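Long-range contacts in dihydroneopterin triphosphate diphosphatase (Escherichia coli O157:H7, PDB 5U7H), which probably hydrolyses dihydroneopterin triphosphate to the monophosphate and pyrophosphate for folate synthesis, and probably nucleoside triphosphates too, with a preference for dATP: residues A[18-23]-A[107-112]; A[58-63]-A[115-120]; A[5-10]-A[40-45]. All blocks are in the same frame, centred on the assembly; numbering follows the deposited sequence.

Interaction 1. Residues A[18-23]-A[107-112]. With NI (nickel (II) ion), chain I.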
loop_
_atom_site.group_PDB
_atom_site.type_symbol
_atom_site.label_atom_id
_atom_site.label_comp_id
_atom_site.label_asym_id
_atom_site.label_seq_id
_atom_site.Cartn_x
_atom_site.Cartn_y
_atom_site.Cartn_z
ATOM N N ALA A 18 -11.215 3.389 6.711
ATOM C CA ALA A 18 -12.636 3.709 6.707
ATOM C C ALA A 18 -12.877 4.989 7.495
ATOM O O ALA A 18 -12.390 5.131 8.622
ATOM C CB ALA A 18 -13.471 2.573 7.291
ATOM N N GLN A 19 -13.665 5.896 6.914
ATOM C CA GLN A 19 -13.835 7.222 7.508
ATOM C C GLN A 19 -14.494 7.149 8.884
ATOM O O GLN A 19 -14.144 7.920 9.787
ATOM C CB GLN A 19 -14.648 8.112 6.567
ATOM C CG GLN A 19 -14.734 9.567 7.009
ATOM C CD GLN A 19 -13.377 10.159 7.364
ATOM O OE1 GLN A 19 -13.148 10.578 8.499
ATOM N NE2 GLN A 19 -12.471 10.197 6.391
ATOM N N ASP A 20 -15.432 6.217 9.076
ATOM C CA ASP A 20 -16.227 6.239 10.304
ATOM C C ASP A 20 -15.504 5.588 11.486
ATOM O O ASP A 20 -15.524 6.138 12.594
ATOM C CB ASP A 20 -17.590 5.579 10.069
ATOM C CG ASP A 20 -17.479 4.185 9.466
ATOM O OD1 ASP A 20 -16.353 3.637 9.399
ATOM O OD2 ASP A 20 -18.532 3.636 9.063
ATOM N N THR A 21 -14.862 4.428 11.289
ATOM C CA THR A 21 -14.187 3.747 12.394
ATOM C C THR A 21 -12.715 4.106 12.526
ATOM O O THR A 21 -12.128 3.869 13.595
ATOM C CB THR A 21 -14.297 2.226 12.245
ATOM O OG1 THR A 21 -13.692 1.813 11.016
ATOM C CG2 THR A 21 -15.747 1.787 12.248
ATOM N N LYS A 22 -12.107 4.659 11.472
ATOM C CA LYS A 22 -10.664 4.866 11.381
ATOM C C LYS A 22 -9.881 3.547 11.422
ATOM O O LYS A 22 -8.704 3.528 11.792
ATOM C CB LYS A 22 -10.166 5.822 12.474
ATOM C CG LYS A 22 -10.834 7.208 12.426
ATOM C CD LYS A 22 -10.605 7.892 11.076
ATOM C CE LYS A 22 -10.982 9.376 11.087
ATOM N NZ LYS A 22 -12.404 9.619 11.508
ATOM N N ARG A 23 -10.508 2.431 11.063
ATOM C CA ARG A 23 -9.767 1.187 10.940
ATOM C C ARG A 23 -9.056 1.143 9.594
ATOM O O ARG A 23 -9.495 1.750 8.613
ATOM C CB ARG A 23 -10.691 -0.022 11.096
ATOM C CG ARG A 23 -11.037 -0.334 12.546
ATOM C CD ARG A 23 -11.333 -1.827 12.749
ATOM N NE ARG A 23 -11.847 -2.093 14.088
ATOM C CZ ARG A 23 -13.120 -1.918 14.443
ATOM N NH1 ARG A 23 -14.011 -1.480 13.557
ATOM N NH2 ARG A 23 -13.506 -2.176 15.686
ATOM N N LEU A 107 -12.378 5.266 2.700
ATOM C CA LEU A 107 -13.690 4.779 2.295
ATOM C C LEU A 107 -14.742 5.195 3.322
ATOM O O LEU A 107 -14.422 5.425 4.496
ATOM C CB LEU A 107 -13.683 3.258 2.164
ATOM C CG LEU A 107 -12.529 2.656 1.358
ATOM C CD1 LEU A 107 -12.524 1.160 1.505
ATOM C CD2 LEU A 107 -12.637 3.044 -0.094
ATOM N N PRO A 108 -16.009 5.297 2.918
ATOM C CA PRO A 108 -17.042 5.700 3.890
ATOM C C PRO A 108 -17.179 4.739 5.059
ATOM O O PRO A 108 -17.360 5.180 6.202
ATOM C CB PRO A 108 -18.311 5.762 3.029
ATOM C CG PRO A 108 -17.988 4.953 1.799
ATOM C CD PRO A 108 -16.548 5.212 1.551
ATOM N N HIS A 109 -17.071 3.435 4.809
ATOM C CA HIS A 109 -17.242 2.419 5.836
ATOM C C HIS A 109 -16.271 1.280 5.565
ATOM O O HIS A 109 -15.755 1.130 4.451
ATOM C CB HIS A 109 -18.685 1.874 5.875
ATOM C CG HIS A 109 -19.746 2.938 5.880
ATOM N ND1 HIS A 109 -20.097 3.635 7.019
ATOM C CD2 HIS A 109 -20.542 3.412 4.890
ATOM C CE1 HIS A 109 -21.058 4.496 6.727
ATOM N NE2 HIS A 109 -21.343 4.385 5.441
ATOM N N GLU A 110 -16.021 0.477 6.600
ATOM C CA GLU A 110 -15.362 -0.806 6.395
ATOM C C GLU A 110 -16.213 -1.678 5.477
ATOM O O GLU A 110 -17.444 -1.601 5.486
ATOM C CB GLU A 110 -15.127 -1.505 7.732
ATOM C CG GLU A 110 -14.369 -0.663 8.734
ATOM C CD GLU A 110 -14.221 -1.351 10.078
ATOM O OE1 GLU A 110 -14.473 -2.568 10.161
ATOM O OE2 GLU A 110 -13.860 -0.679 11.063
ATOM N N ARG A 111 -15.557 -2.501 4.659
ATOM C CA ARG A 111 -16.280 -3.255 3.643
ATOM C C ARG A 111 -15.595 -4.595 3.393
ATOM O O ARG A 111 -14.535 -4.895 3.948
ATOM C CB ARG A 111 -16.397 -2.451 2.347
ATOM C CG ARG A 111 -15.099 -2.369 1.576
ATOM C CD ARG A 111 -15.347 -1.944 0.158
ATOM N NE ARG A 111 -15.762 -0.549 0.099
ATOM C CZ ARG A 111 -16.011 0.108 -1.027
ATOM N NH1 ARG A 111 -15.889 -0.511 -2.198
ATOM N NH2 ARG A 111 -16.385 1.383 -0.979
ATOM N N GLN A 112 -16.224 -5.402 2.545
ATOM C CA GLN A 112 -15.642 -6.659 2.108
ATOM C C GLN A 112 -14.656 -6.407 0.982
ATOM O O GLN A 112 -14.911 -5.613 0.072
ATOM C CB GLN A 112 -16.722 -7.630 1.636
ATOM C CG GLN A 112 -17.863 -7.796 2.621
ATOM C CD GLN A 112 -17.638 -8.941 3.585
ATOM O OE1 GLN A 112 -18.093 -10.064 3.351
ATOM N NE2 GLN A 112 -16.940 -8.663 4.684
HETATM NI NI NI I . -22.847 5.361 4.409
#
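Glu110 reaches Thr21 and Arg23 with one carboxylate oxygen: OE2 of Glu110 takes a hydrogen bond from OG1 of Thr21, modelled very short (2.5 Å), and a salt bridge from NH1 of Arg23 (2.6 Å). The guanidinium presents its edge, with OE2 in its plane and met through the syn lone pair, while the two flat groups stand 87° apart. Beside it is a His-carboxylate hydrogen bond: ND1 of His109 donates to OD2 of Asp20 (2.6 Å), in the ring plane but from above the carboxylate plane. On the far side of the imidazole, NE2 binds a nickel ion at 2.1 Å.

Behind these groups the turn has its own bonds. OG1 of Thr21, between backbone N and carbonyl carbon (chi1 60°), accepts from N of Arg23 in an ST turn; N of Ala18 donates to O of Arg23, and N of Lys22 to O of Ala18. A parallel bridge, Ala18 with Leu107, links the strand ends, and N of Gln19 donates to O of Leu107 (2.6 Å). Turn 18-23, leading from strand 10-18 to strand 23-29, thus meets the end of strand 97-107, the parallel neighbour of 10-18, with Trp123 of strand 118-125 touching Ala18, Arg23 and Glu110.

Interaction 2. Residues A[58-63]-A[115-120]. With NI (nickel (II) ion), chain E; NI (nickel (II) ion), chain F.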
loop_
_atom_site.group_PDB
_atom_site.type_symbol
_atom_site.label_atom_id
_atom_site.label_comp_id
_atom_site.label_asym_id
_atom_site.label_seq_id
_atom_site.Cartn_x
_atom_site.Cartn_y
_atom_site.Cartn_z
ATOM N N LYS A 58 -7.212 -0.899 -7.819
ATOM C CA LYS A 58 -8.178 -1.703 -8.563
ATOM C C LYS A 58 -7.737 -3.163 -8.640
ATOM O O LYS A 58 -8.538 -4.076 -8.424
ATOM C CB LYS A 58 -8.360 -1.127 -9.964
ATOM C CG LYS A 58 -9.674 -1.475 -10.638
ATOM C CD LYS A 58 -9.621 -1.114 -12.122
ATOM C CE LYS A 58 -11.003 -1.171 -12.760
ATOM N NZ LYS A 58 -10.953 -0.940 -14.232
ATOM N N GLU A 59 -6.456 -3.394 -8.944
ATOM C CA GLU A 59 -5.935 -4.756 -9.051
ATOM C C GLU A 59 -6.007 -5.491 -7.716
ATOM O O GLU A 59 -6.530 -6.605 -7.637
ATOM C CB GLU A 59 -4.487 -4.729 -9.549
ATOM C CG GLU A 59 -4.299 -4.282 -10.992
ATOM C CD GLU A 59 -2.824 -4.189 -11.400
ATOM O OE1 GLU A 59 -1.932 -4.432 -10.542
ATOM O OE2 GLU A 59 -2.563 -3.868 -12.585
ATOM N N GLU A 60 -5.491 -4.873 -6.651
ATOM C CA GLU A 60 -5.247 -5.577 -5.399
ATOM C C GLU A 60 -6.484 -5.696 -4.505
ATOM O O GLU A 60 -6.610 -6.690 -3.785
ATOM C CB GLU A 60 -4.122 -4.887 -4.638
ATOM C CG GLU A 60 -2.838 -4.855 -5.448
ATOM C CD GLU A 60 -1.599 -4.754 -4.602
ATOM O OE1 GLU A 60 -1.742 -4.611 -3.373
ATOM O OE2 GLU A 60 -0.480 -4.820 -5.179
ATOM N N VAL A 61 -7.384 -4.712 -4.488
ATOM C CA VAL A 61 -8.542 -4.822 -3.598
ATOM C C VAL A 61 -9.842 -4.573 -4.350
ATOM O O VAL A 61 -10.890 -4.366 -3.730
ATOM C CB VAL A 61 -8.422 -3.883 -2.379
ATOM C CG1 VAL A 61 -7.200 -4.238 -1.541
ATOM C CG2 VAL A 61 -8.400 -2.406 -2.793
ATOM N N THR A 62 -9.783 -4.590 -5.683
ATOM C CA THR A 62 -10.977 -4.532 -6.538
ATOM C C THR A 62 -11.867 -3.336 -6.207
ATOM O O THR A 62 -13.096 -3.436 -6.192
ATOM C CB THR A 62 -11.788 -5.827 -6.443
ATOM O OG1 THR A 62 -10.902 -6.943 -6.273
ATOM C CG2 THR A 62 -12.625 -6.020 -7.707
ATOM N N ILE A 63 -11.248 -2.201 -5.904
ATOM C CA ILE A 63 -11.956 -0.945 -5.671
ATOM C C ILE A 63 -11.591 -0.022 -6.814
ATOM O O ILE A 63 -10.417 0.314 -6.992
ATOM C CB ILE A 63 -11.588 -0.315 -4.317
ATOM C CG1 ILE A 63 -12.003 -1.234 -3.163
ATOM C CG2 ILE A 63 -12.223 1.072 -4.173
ATOM C CD1 ILE A 63 -11.593 -0.732 -1.770
ATOM N N PHE A 115 -9.578 -9.781 -2.910
ATOM C CA PHE A 115 -8.168 -9.503 -3.134
ATOM C C PHE A 115 -7.567 -10.545 -4.067
ATOM O O PHE A 115 -8.058 -11.673 -4.163
ATOM C CB PHE A 115 -7.402 -9.475 -1.809
ATOM C CG PHE A 115 -7.680 -10.656 -0.942
ATOM C CD1 PHE A 115 -6.994 -11.846 -1.136
ATOM C CD2 PHE A 115 -8.638 -10.585 0.059
ATOM C CE1 PHE A 115 -7.259 -12.949 -0.347
ATOM C CE2 PHE A 115 -8.900 -11.674 0.860
ATOM C CZ PHE A 115 -8.213 -12.863 0.658
ATOM N N THR A 116 -6.481 -10.158 -4.743
ATOM C CA THR A 116 -5.814 -11.024 -5.709
ATOM C C THR A 116 -4.337 -11.280 -5.419
ATOM O O THR A 116 -3.854 -12.377 -5.702
ATOM C CB THR A 116 -5.939 -10.441 -7.123
ATOM O OG1 THR A 116 -5.325 -9.144 -7.164
ATOM C CG2 THR A 116 -7.398 -10.311 -7.509
ATOM N N GLU A 117 -3.614 -10.311 -4.863
ATOM C CA GLU A 117 -2.179 -10.420 -4.610
ATOM C C GLU A 117 -1.856 -10.926 -3.204
ATOM O O GLU A 117 -0.675 -11.076 -2.869
ATOM C CB GLU A 117 -1.525 -9.045 -4.853
ATOM C CG GLU A 117 0.022 -8.953 -4.850
ATOM C CD GLU A 117 0.503 -7.513 -5.108
ATOM O OE1 GLU A 117 1.037 -6.838 -4.164
ATOM O OE2 GLU A 117 0.321 -7.062 -6.271
ATOM N N HIS A 118 -2.861 -11.211 -2.378
ATOM C CA HIS A 118 -2.630 -11.452 -0.963
ATOM C C HIS A 118 -3.346 -12.726 -0.521
ATOM O O HIS A 118 -4.138 -13.307 -1.259
ATOM C CB HIS A 118 -3.079 -10.239 -0.120
ATOM C CG HIS A 118 -2.229 -9.018 -0.334
ATOM N ND1 HIS A 118 -2.422 -8.151 -1.390
ATOM C CD2 HIS A 118 -1.157 -8.548 0.346
ATOM C CE1 HIS A 118 -1.516 -7.187 -1.342
ATOM N NE2 HIS A 118 -0.741 -7.399 -0.295
ATOM N N LEU A 119 -3.049 -13.157 0.701
ATOM C CA LEU A 119 -3.641 -14.360 1.270
ATOM C C LEU A 119 -4.888 -14.096 2.107
ATOM O O LEU A 119 -5.692 -15.016 2.295
ATOM C CB LEU A 119 -2.606 -15.085 2.136
ATOM C CG LEU A 119 -1.308 -15.535 1.447
ATOM C CD1 LEU A 119 -0.347 -16.103 2.476
ATOM C CD2 LEU A 119 -1.559 -16.550 0.359
ATOM N N ALA A 120 -5.064 -12.877 2.611
ATOM C CA ALA A 120 -6.113 -12.559 3.575
ATOM C C ALA A 120 -6.082 -11.054 3.820
ATOM O O ALA A 120 -5.094 -10.382 3.509
ATOM C CB ALA A 120 -5.922 -13.314 4.888
HETATM NI NI NI E . 0.144 -5.191 -7.040
HETATM NI NI NI F . 1.317 -4.723 -4.264
HETATM O O HOH W 1 0.903 -5.553 -8.909
HETATM O O HOH W 2 -1.575 -5.621 -8.173
HETATM O O HOH W 3 -4.468 -8.437 -3.277
HETATM O O HOH W 4 0.633 -4.483 -2.359
HETATM O O HOH W 5 3.063 -4.867 -3.335
#
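Glu117 runs fully extended toward Glu60, its CG anti to the backbone N (chi1 -171°) and its chain straight beyond; Glu60 leaves the helix with CG anti to the carbonyl carbon (chi1 -59°) and is likewise extended, which carries its carboxylate back toward 115-120 although CB starts away. The two carboxylates meet with their planes 72° apart and two nickel ions bridged by both. OE2 of Glu60 bridges the two nickel ions, 2.0 Å from each. Glu117 divides its oxygens: OE2 binds the nickel that Glu56 also holds, at 2.0 Å, and OE1 the nickel also bound by the carbonyl of Thr40, at 2.1 Å. The oxygens of the two acids thus come close because they share metals, whose positive charge would offset the repulsion.

Water extends the shell. One metal-bound water donates to OE1 of Glu59 (2.7 Å), a second-shell acid, and another to OE1 of Glu60. The same OE1 of Glu60 lies at the edge of the His118 ring, 3.3 Å from CE1, while NE2 of His118 is hydrogen-bonded to Gln37. A further water ties O of Glu60 to N of Glu117 and contacts ND1 of His118.

The end of the helix is also met directly by 115-116. OG1 of Thr116 donates to O of Glu59 (2.8 Å), coming from above the carbonyl plane, and CA of Phe115 makes a CH...O contact with O of Glu60.

Glu59 and Glu60 belong to the Nudix box, whose helix carries the metal-binding acids; Glu117 adds a ligand from outside it. The two nickel ions sit among residues that by similarity bind magnesium, an arrangement characteristic of the Nudix hydrolase catalytic centre.

Interaction 3. Residues A[5-10]-A[40-45]. With NI (nickel (II) ion), chain F; SO4 (sulfate ion), chain C.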
loop_
_atom_site.group_PDB
_atom_site.type_symbol
_atom_site.label_atom_id
_atom_site.label_comp_id
_atom_site.label_asym_id
_atom_site.label_seq_id
_atom_site.Cartn_x
_atom_site.Cartn_y
_atom_site.Cartn_z
ATOM N N VAL A 5 9.473 -10.748 -14.661
ATOM C CA VAL A 5 10.444 -9.695 -14.964
ATOM C C VAL A 5 10.688 -8.838 -13.713
ATOM O O VAL A 5 9.893 -8.877 -12.764
ATOM C CB VAL A 5 9.976 -8.833 -16.165
ATOM C CG1 VAL A 5 8.904 -7.849 -15.741
ATOM C CG2 VAL A 5 11.160 -8.115 -16.820
ATOM N N TYR A 6 11.784 -8.073 -13.722
ATOM C CA TYR A 6 12.217 -7.330 -12.539
ATOM C C TYR A 6 11.165 -6.323 -12.078
ATOM O O TYR A 6 10.639 -5.544 -12.878
ATOM C CB TYR A 6 13.527 -6.603 -12.840
ATOM C CG TYR A 6 14.707 -7.518 -13.060
ATOM C CD1 TYR A 6 14.960 -8.571 -12.198
ATOM C CD2 TYR A 6 15.577 -7.315 -14.125
ATOM C CE1 TYR A 6 16.038 -9.404 -12.390
ATOM C CE2 TYR A 6 16.653 -8.133 -14.326
ATOM C CZ TYR A 6 16.887 -9.180 -13.458
ATOM O OH TYR A 6 17.976 -10.008 -13.659
ATOM N N LYS A 7 10.862 -6.337 -10.781
ATOM C CA LYS A 7 10.100 -5.243 -10.196
ATOM C C LYS A 7 10.868 -3.943 -10.363
ATOM O O LYS A 7 12.097 -3.928 -10.431
ATOM C CB LYS A 7 9.827 -5.483 -8.710
ATOM C CG LYS A 7 8.806 -6.569 -8.426
ATOM C CD LYS A 7 8.571 -6.768 -6.926
ATOM C CE LYS A 7 7.800 -5.603 -6.314
ATOM N NZ LYS A 7 6.562 -5.286 -7.104
ATOM N N ARG A 8 10.135 -2.851 -10.414
ATOM C CA ARG A 8 10.809 -1.571 -10.548
ATOM C C ARG A 8 10.986 -0.912 -9.180
ATOM O O ARG A 8 10.086 -0.980 -8.339
ATOM C CB ARG A 8 10.013 -0.663 -11.486
ATOM C CG ARG A 8 9.986 -1.206 -12.926
ATOM C CD ARG A 8 9.007 -0.477 -13.838
ATOM N NE ARG A 8 9.498 0.844 -14.234
ATOM C CZ ARG A 8 10.170 1.096 -15.360
ATOM N NH1 ARG A 8 10.435 0.117 -16.218
ATOM N NH2 ARG A 8 10.582 2.332 -15.629
ATOM N N PRO A 9 12.130 -0.267 -8.925
ATOM C CA PRO A 9 12.402 0.266 -7.583
ATOM C C PRO A 9 11.800 1.644 -7.357
ATOM O O PRO A 9 12.374 2.481 -6.651
ATOM C CB PRO A 9 13.933 0.315 -7.546
ATOM C CG PRO A 9 14.304 0.594 -8.967
ATOM C CD PRO A 9 13.300 -0.132 -9.818
ATOM N N VAL A 10 10.665 1.893 -8.005
ATOM C CA VAL A 10 9.864 3.097 -7.812
ATOM C C VAL A 10 8.447 2.605 -7.579
ATOM O O VAL A 10 7.879 1.914 -8.429
ATOM C CB VAL A 10 9.920 4.053 -9.021
ATOM C CG1 VAL A 10 8.878 5.150 -8.898
ATOM C CG2 VAL A 10 11.307 4.668 -9.175
ATOM N N THR A 40 0.677 -1.696 -1.756
ATOM C CA THR A 40 1.836 -1.142 -2.453
ATOM C C THR A 40 1.921 -1.732 -3.853
ATOM O O THR A 40 1.326 -2.769 -4.143
ATOM C CB THR A 40 3.161 -1.381 -1.708
ATOM O OG1 THR A 40 3.552 -2.760 -1.807
ATOM C CG2 THR A 40 3.031 -0.989 -0.253
ATOM N N GLY A 41 2.658 -1.041 -4.728
ATOM C CA GLY A 41 2.899 -1.521 -6.077
ATOM C C GLY A 41 3.956 -0.742 -6.841
ATOM O O GLY A 41 4.179 0.450 -6.581
ATOM N N SER A 42 4.620 -1.407 -7.786
ATOM C CA SER A 42 5.627 -0.736 -8.597
ATOM C C SER A 42 4.953 0.220 -9.564
ATOM O O SER A 42 3.914 -0.094 -10.143
ATOM C CB SER A 42 6.476 -1.748 -9.376
ATOM O OG SER A 42 7.346 -2.459 -8.515
ATOM N N VAL A 43 5.548 1.395 -9.732
ATOM C CA VAL A 43 5.156 2.302 -10.807
ATOM C C VAL A 43 5.780 1.810 -12.107
ATOM O O VAL A 43 6.999 1.635 -12.191
ATOM C CB VAL A 43 5.589 3.744 -10.503
ATOM C CG1 VAL A 43 5.165 4.665 -11.643
ATOM C CG2 VAL A 43 5.020 4.203 -9.146
ATOM N N GLU A 44 4.954 1.601 -13.129
ATOM C CA GLU A 44 5.444 1.090 -14.402
ATOM C C GLU A 44 5.879 2.225 -15.325
ATOM O O GLU A 44 5.477 3.380 -15.171
ATOM C CB GLU A 44 4.380 0.239 -15.107
ATOM C CG GLU A 44 3.690 -0.810 -14.225
ATOM C CD GLU A 44 4.526 -2.070 -14.001
ATOM O OE1 GLU A 44 5.719 -2.086 -14.378
ATOM O OE2 GLU A 44 3.986 -3.051 -13.441
ATOM N N GLU A 45 6.706 1.862 -16.304
ATOM C CA GLU A 45 7.174 2.799 -17.316
ATOM C C GLU A 45 6.020 3.581 -17.924
ATOM O O GLU A 45 4.978 3.019 -18.266
ATOM C CB GLU A 45 7.897 2.046 -18.425
ATOM C CG GLU A 45 8.669 2.953 -19.340
ATOM C CD GLU A 45 10.109 3.034 -18.921
ATOM O OE1 GLU A 45 10.991 2.667 -19.729
ATOM O OE2 GLU A 45 10.357 3.432 -17.762
HETATM NI NI NI F . 1.317 -4.723 -4.264
HETATM S S SO4 C . 3.302 -5.049 -6.849
HETATM O O1 SO4 C . 4.401 -4.693 -5.956
HETATM O O2 SO4 C . 3.444 -6.447 -7.286
HETATM O O3 SO4 C . 1.997 -4.886 -6.151
HETATM O O4 SO4 C . 3.332 -4.183 -8.017
HETATM O O HOH W 6 9.147 3.315 -12.534
HETATM O O HOH W 5 3.063 -4.867 -3.335
HETATM O O HOH W 4 0.633 -4.483 -2.359
#
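The guanidinium of Arg8 lies with one face against the backbone of 44-45, where N of Glu45 sits over its centre, 3.6 Å above the plane. At its edge a water lies in plane, accepting from NE of Arg8 (3.0 Å) and donating to O of Val43, so that the edge is tied to the same backbone that supports the face. NH2 of Arg8 forms a salt bridge to OE2 of Glu45, modelled very short, with the carboxylate plane turned 73° from the guanidinium. A bend at chi3 (75°) folds the end of Arg8 over this chain.

The chain of Lys7 bends at both chi3 and chi4, and its NZ donates hydrogen bonds to O1 of a sulfate ion (2.5 Å) and to OG of Ser42 (3.3 Å). The sulfate also receives a hydrogen bond from N of Ser42 to its O4 (3.1 Å). Its O3 bridges two nickel ions. One of these metals is also bound by O of Thr40, at 2.0 Å. A metal-bound water links OG1 of Thr40 to the sulfate. Lys7 and Thr40 are substrate-binding residues by similarity, so the anion, although probably from the crystallisation liquor, is consistent with a phosphate position.

Between the two groups, N of Val43 donates to O of Val10 (2.7 Å), and CG1 of Val10 packs on CB of Val43. The N-terminal segment thus passes across the start of the Nudix box, nearly at right angles to it. Strand 10-18 begins at Val10, and strand 36-42 lies beside it in the sheet; Val43 also touches Ile12 and, on helix 49-61, Ala52.

How the interactions relate
From the N terminus, interaction 3 comes first: 5-10 meets 40-45, closing a loop that contains strands 10-18 and 23-29 and most of 36-42. Within that loop lies 18-23, the first half of interaction 1, whose partner 107-112 comes much later, so interactions 1 and 3 cross; they sit on opposite sides of the chain's centre, their own centres about 28 Å apart. Interaction 2 opens at 58-63, after interaction 3 has closed, and ends at 115-120, past 107-112, so it crosses interaction 1 too. Leu107 and Arg111 pack on Ile63 where those two touch. Interactions 2 and 3 share one nickel and two waters, uniting the Nudix helix, strand 36-42 and the approach to strand 118-125.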